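Local coordinates for lombricine kinase (Urechis caupo, PDB 3JPZ), which catalyses reversible transfer of a phosphoryl group between ATP and the guanidino compound lombricine, as a member of the phosphagen kinase family, at residues A[12-25]-A[48-61]. Sequence-based numbering, arbitrary orientation.
Sequences PDYANHGCVVGRHL and IQPSVDNFGNCIGL. With NO3 (nitrate ion), chain D.
His17 NE2 donates to Val52 O, near the C-terminal end of helix 44-53, at 2.6 Å, with the acceptor in the imidazole plane. The other ring nitrogen, ND1, donates to Ala15 O at 3.0 Å. These two bonds fix the ring's rotation, and with both nitrogens donating the imidazole is probably positively charged. Phe55 lies over one face of it, the planes inclined at 35°, with CE2 3.2 Å from His17 CE1. With CG anti to its carbonyl carbon (chi1 -80°), His17 turns its ring toward the helix end. Beyond the rings the backbones run side by side: Gly18 N bonds to Phe55 O, then Val20 N to Cys58 O (2.8 Å) and Val21 N to Ile59 O. The last two tie the start of helix 20-24 to the loop. Farther along, Val21 CG2 presses on Leu61 CB at 3.4 Å, a tight fit, while Leu25 CD2 meets Ile48 CD1 at 3.5 Å. The Tyr14 ring has Gly22 CA over one face. Asn54 ND2 donates to a nitrate oxygen, O1, at 3.0 Å; the ion probably comes from the crystallisation liquor. Phe55 also packs on Trp198 of the second subunit. The arrangement belongs to the small, helical N-terminal domain of phosphagen kinases, whose loop here, 54-61, probably corresponds to the guanidino-specificity loop of its relatives.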
# COMPACT_ATOMS: atom_id res chain seq x y z
N PRO A 12 -18.27 3.46 -4.14
CA PRO A 12 -17.77 2.17 -3.64
C PRO A 12 -18.89 1.16 -3.48
O PRO A 12 -20.03 1.55 -3.27
CB PRO A 12 -17.21 2.53 -2.26
CG PRO A 12 -16.84 3.98 -2.37
CD PRO A 12 -17.85 4.59 -3.30
N ASP A 13 -18.55 -0.11 -3.60
CA ASP A 13 -19.47 -1.19 -3.30
C ASP A 13 -19.19 -1.63 -1.87
O ASP A 13 -18.18 -2.28 -1.60
CB ASP A 13 -19.25 -2.36 -4.26
CG ASP A 13 -20.18 -3.52 -3.98
OD1 ASP A 13 -20.98 -3.42 -3.02
OD2 ASP A 13 -20.11 -4.54 -4.70
N TYR A 14 -20.07 -1.25 -0.96
CA TYR A 14 -19.85 -1.51 0.44
C TYR A 14 -20.48 -2.83 0.87
O TYR A 14 -20.59 -3.11 2.06
CB TYR A 14 -20.38 -0.35 1.29
CG TYR A 14 -19.42 0.83 1.31
CD1 TYR A 14 -19.75 2.04 0.71
CD2 TYR A 14 -18.17 0.71 1.89
CE1 TYR A 14 -18.87 3.11 0.72
CE2 TYR A 14 -17.27 1.78 1.90
CZ TYR A 14 -17.62 2.97 1.32
OH TYR A 14 -16.72 4.02 1.33
N ALA A 15 -20.87 -3.64 -0.10
CA ALA A 15 -21.38 -4.97 0.20
C ALA A 15 -20.30 -5.73 0.93
O ALA A 15 -19.13 -5.74 0.51
CB ALA A 15 -21.79 -5.70 -1.08
N ASN A 16 -20.67 -6.32 2.06
CA ASN A 16 -19.76 -7.17 2.83
C ASN A 16 -18.66 -6.36 3.52
O ASN A 16 -17.63 -6.90 3.90
CB ASN A 16 -19.16 -8.24 1.92
CG ASN A 16 -20.21 -9.13 1.28
OD1 ASN A 16 -20.88 -9.92 1.96
ND2 ASN A 16 -20.36 -9.01 -0.04
N HIS A 17 -18.89 -5.06 3.66
CA HIS A 17 -17.97 -4.18 4.37
C HIS A 17 -18.53 -3.84 5.75
O HIS A 17 -19.65 -3.33 5.86
CB HIS A 17 -17.75 -2.88 3.60
CG HIS A 17 -16.76 -3.01 2.48
ND1 HIS A 17 -16.99 -3.79 1.37
CD2 HIS A 17 -15.56 -2.43 2.29
CE1 HIS A 17 -15.96 -3.69 0.55
NE2 HIS A 17 -15.08 -2.87 1.08
N GLY A 18 -17.75 -4.11 6.78
CA GLY A 18 -18.13 -3.77 8.14
C GLY A 18 -17.60 -2.41 8.55
O GLY A 18 -17.59 -2.08 9.73
N CYS A 19 -17.18 -1.61 7.57
CA CYS A 19 -16.64 -0.28 7.86
C CYS A 19 -17.71 0.72 8.28
O CYS A 19 -18.81 0.75 7.73
CB CYS A 19 -15.89 0.27 6.65
SG CYS A 19 -16.92 0.47 5.18
N VAL A 20 -17.38 1.57 9.25
CA VAL A 20 -18.29 2.62 9.69
C VAL A 20 -18.67 3.55 8.54
O VAL A 20 -19.83 3.94 8.40
CB VAL A 20 -17.64 3.46 10.79
CG1 VAL A 20 -18.55 4.61 11.19
CG2 VAL A 20 -17.31 2.59 12.00
N VAL A 21 -17.69 3.88 7.69
CA VAL A 21 -17.93 4.84 6.62
C VAL A 21 -19.06 4.36 5.73
O VAL A 21 -19.90 5.15 5.31
CB VAL A 21 -16.68 5.08 5.78
CG1 VAL A 21 -17.03 5.79 4.48
CG2 VAL A 21 -15.66 5.88 6.56
N GLY A 22 -19.07 3.06 5.45
CA GLY A 22 -20.02 2.46 4.54
C GLY A 22 -21.46 2.47 5.02
O GLY A 22 -22.38 2.32 4.23
N ARG A 23 -21.65 2.64 6.33
CA ARG A 23 -22.99 2.71 6.89
C ARG A 23 -23.53 4.13 6.90
O ARG A 23 -24.71 4.34 7.15
CB ARG A 23 -23.01 2.14 8.30
CG ARG A 23 -23.06 0.62 8.34
CD ARG A 23 -23.35 0.12 9.74
NE ARG A 23 -22.33 0.54 10.70
CZ ARG A 23 -21.17 -0.07 10.88
NH1 ARG A 23 -20.85 -1.14 10.17
NH2 ARG A 23 -20.31 0.38 11.79
N HIS A 24 -22.66 5.09 6.62
CA HIS A 24 -23.06 6.50 6.59
C HIS A 24 -22.91 7.15 5.22
O HIS A 24 -23.57 8.15 4.92
CB HIS A 24 -22.25 7.29 7.63
CG HIS A 24 -22.50 6.85 9.04
ND1 HIS A 24 -23.66 7.15 9.72
CD2 HIS A 24 -21.74 6.13 9.89
CE1 HIS A 24 -23.60 6.63 10.93
NE2 HIS A 24 -22.45 6.01 11.07
N LEU A 25 -22.05 6.59 4.37
CA LEU A 25 -21.77 7.17 3.07
C LEU A 25 -22.67 6.54 2.02
O LEU A 25 -22.25 5.67 1.26
CB LEU A 25 -20.31 6.97 2.68
CG LEU A 25 -19.90 7.62 1.35
CD1 LEU A 25 -20.09 9.13 1.40
CD2 LEU A 25 -18.47 7.28 1.00
N ILE A 48 -11.94 8.34 2.06
CA ILE A 48 -12.70 7.10 2.27
C ILE A 48 -12.01 5.86 1.72
O ILE A 48 -12.51 4.75 1.88
CB ILE A 48 -14.11 7.18 1.65
CG1 ILE A 48 -14.02 7.21 0.12
CG2 ILE A 48 -14.85 8.40 2.18
CD1 ILE A 48 -15.31 6.89 -0.56
N GLN A 49 -10.86 6.04 1.08
CA GLN A 49 -10.17 4.90 0.46
C GLN A 49 -10.04 3.69 1.39
O GLN A 49 -10.39 2.58 1.00
CB GLN A 49 -8.78 5.30 -0.03
CG GLN A 49 -8.09 4.17 -0.79
CD GLN A 49 -8.84 3.75 -2.04
OE1 GLN A 49 -9.02 4.55 -2.95
NE2 GLN A 49 -9.29 2.50 -2.08
N PRO A 50 -9.54 3.89 2.62
CA PRO A 50 -9.37 2.76 3.54
C PRO A 50 -10.66 1.98 3.75
O PRO A 50 -10.63 0.75 3.90
CB PRO A 50 -8.96 3.44 4.85
CG PRO A 50 -8.36 4.74 4.43
CD PRO A 50 -9.11 5.17 3.21
N SER A 51 -11.77 2.70 3.76
CA SER A 51 -13.08 2.10 4.00
C SER A 51 -13.48 1.13 2.89
O SER A 51 -14.27 0.22 3.10
CB SER A 51 -14.15 3.19 4.15
OG SER A 51 -14.49 3.74 2.89
N VAL A 52 -12.91 1.33 1.71
CA VAL A 52 -13.21 0.47 0.58
C VAL A 52 -12.30 -0.76 0.56
O VAL A 52 -12.78 -1.89 0.36
CB VAL A 52 -13.09 1.25 -0.75
CG1 VAL A 52 -13.71 0.46 -1.90
CG2 VAL A 52 -13.77 2.61 -0.62
N ASP A 53 -11.00 -0.56 0.76
CA ASP A 53 -10.00 -1.64 0.69
C ASP A 53 -10.21 -2.70 1.76
O ASP A 53 -10.02 -3.90 1.52
CB ASP A 53 -8.59 -1.08 0.87
CG ASP A 53 -8.21 -0.10 -0.22
OD1 ASP A 53 -8.58 -0.31 -1.39
OD2 ASP A 53 -7.52 0.89 0.10
N ASN A 54 -10.57 -2.24 2.95
CA ASN A 54 -10.70 -3.10 4.11
C ASN A 54 -12.15 -3.53 4.25
O ASN A 54 -13.05 -2.69 4.29
CB ASN A 54 -10.22 -2.35 5.36
CG ASN A 54 -10.12 -3.25 6.59
OD1 ASN A 54 -10.46 -4.43 6.54
ND2 ASN A 54 -9.66 -2.68 7.70
N PHE A 55 -12.38 -4.84 4.31
CA PHE A 55 -13.73 -5.37 4.34
C PHE A 55 -14.24 -5.55 5.77
O PHE A 55 -15.44 -5.74 5.99
CB PHE A 55 -13.80 -6.69 3.58
CG PHE A 55 -13.93 -6.54 2.09
CD1 PHE A 55 -12.89 -6.02 1.34
CD2 PHE A 55 -15.09 -6.94 1.44
CE1 PHE A 55 -13.00 -5.89 -0.04
CE2 PHE A 55 -15.21 -6.81 0.06
CZ PHE A 55 -14.16 -6.28 -0.68
N GLY A 56 -13.33 -5.50 6.74
CA GLY A 56 -13.68 -5.77 8.12
C GLY A 56 -14.10 -4.57 8.95
O GLY A 56 -14.27 -3.45 8.46
N ASN A 57 -14.28 -4.84 10.24
CA ASN A 57 -14.70 -3.82 11.19
C ASN A 57 -13.65 -2.74 11.38
O ASN A 57 -12.67 -2.90 12.10
CB ASN A 57 -15.07 -4.46 12.51
CG ASN A 57 -16.09 -5.56 12.33
OD1 ASN A 57 -16.98 -5.45 11.49
ND2 ASN A 57 -15.96 -6.63 13.11
N CYS A 58 -13.87 -1.62 10.70
CA CYS A 58 -12.97 -0.48 10.81
C CYS A 58 -13.77 0.80 10.66
O CYS A 58 -14.96 0.75 10.38
CB CYS A 58 -11.90 -0.54 9.72
SG CYS A 58 -12.56 -0.49 8.05
N ILE A 59 -13.12 1.94 10.86
CA ILE A 59 -13.77 3.21 10.58
C ILE A 59 -13.70 3.44 9.09
O ILE A 59 -14.72 3.58 8.43
CB ILE A 59 -13.08 4.38 11.29
CG1 ILE A 59 -13.03 4.15 12.80
CG2 ILE A 59 -13.81 5.66 10.97
CD1 ILE A 59 -12.33 5.27 13.56
N GLY A 60 -12.49 3.46 8.56
CA GLY A 60 -12.27 3.57 7.13
C GLY A 60 -12.17 5.00 6.62
O GLY A 60 -12.03 5.23 5.42
N LEU A 61 -12.27 5.95 7.53
CA LEU A 61 -12.22 7.36 7.17
C LEU A 61 -10.94 7.99 7.68
O LEU A 61 -10.56 7.79 8.83
CB LEU A 61 -13.42 8.11 7.75
CG LEU A 61 -13.49 9.60 7.43
CD1 LEU A 61 -13.66 9.79 5.93
CD2 LEU A 61 -14.62 10.27 8.19
N NO3 D . -8.95 0.87 8.21
O1 NO3 D . -8.14 -0.06 7.54
O2 NO3 D . -10.06 1.41 7.57
O3 NO3 D . -8.64 1.23 9.53
O HOH W 1 -17.44 -0.95 12.07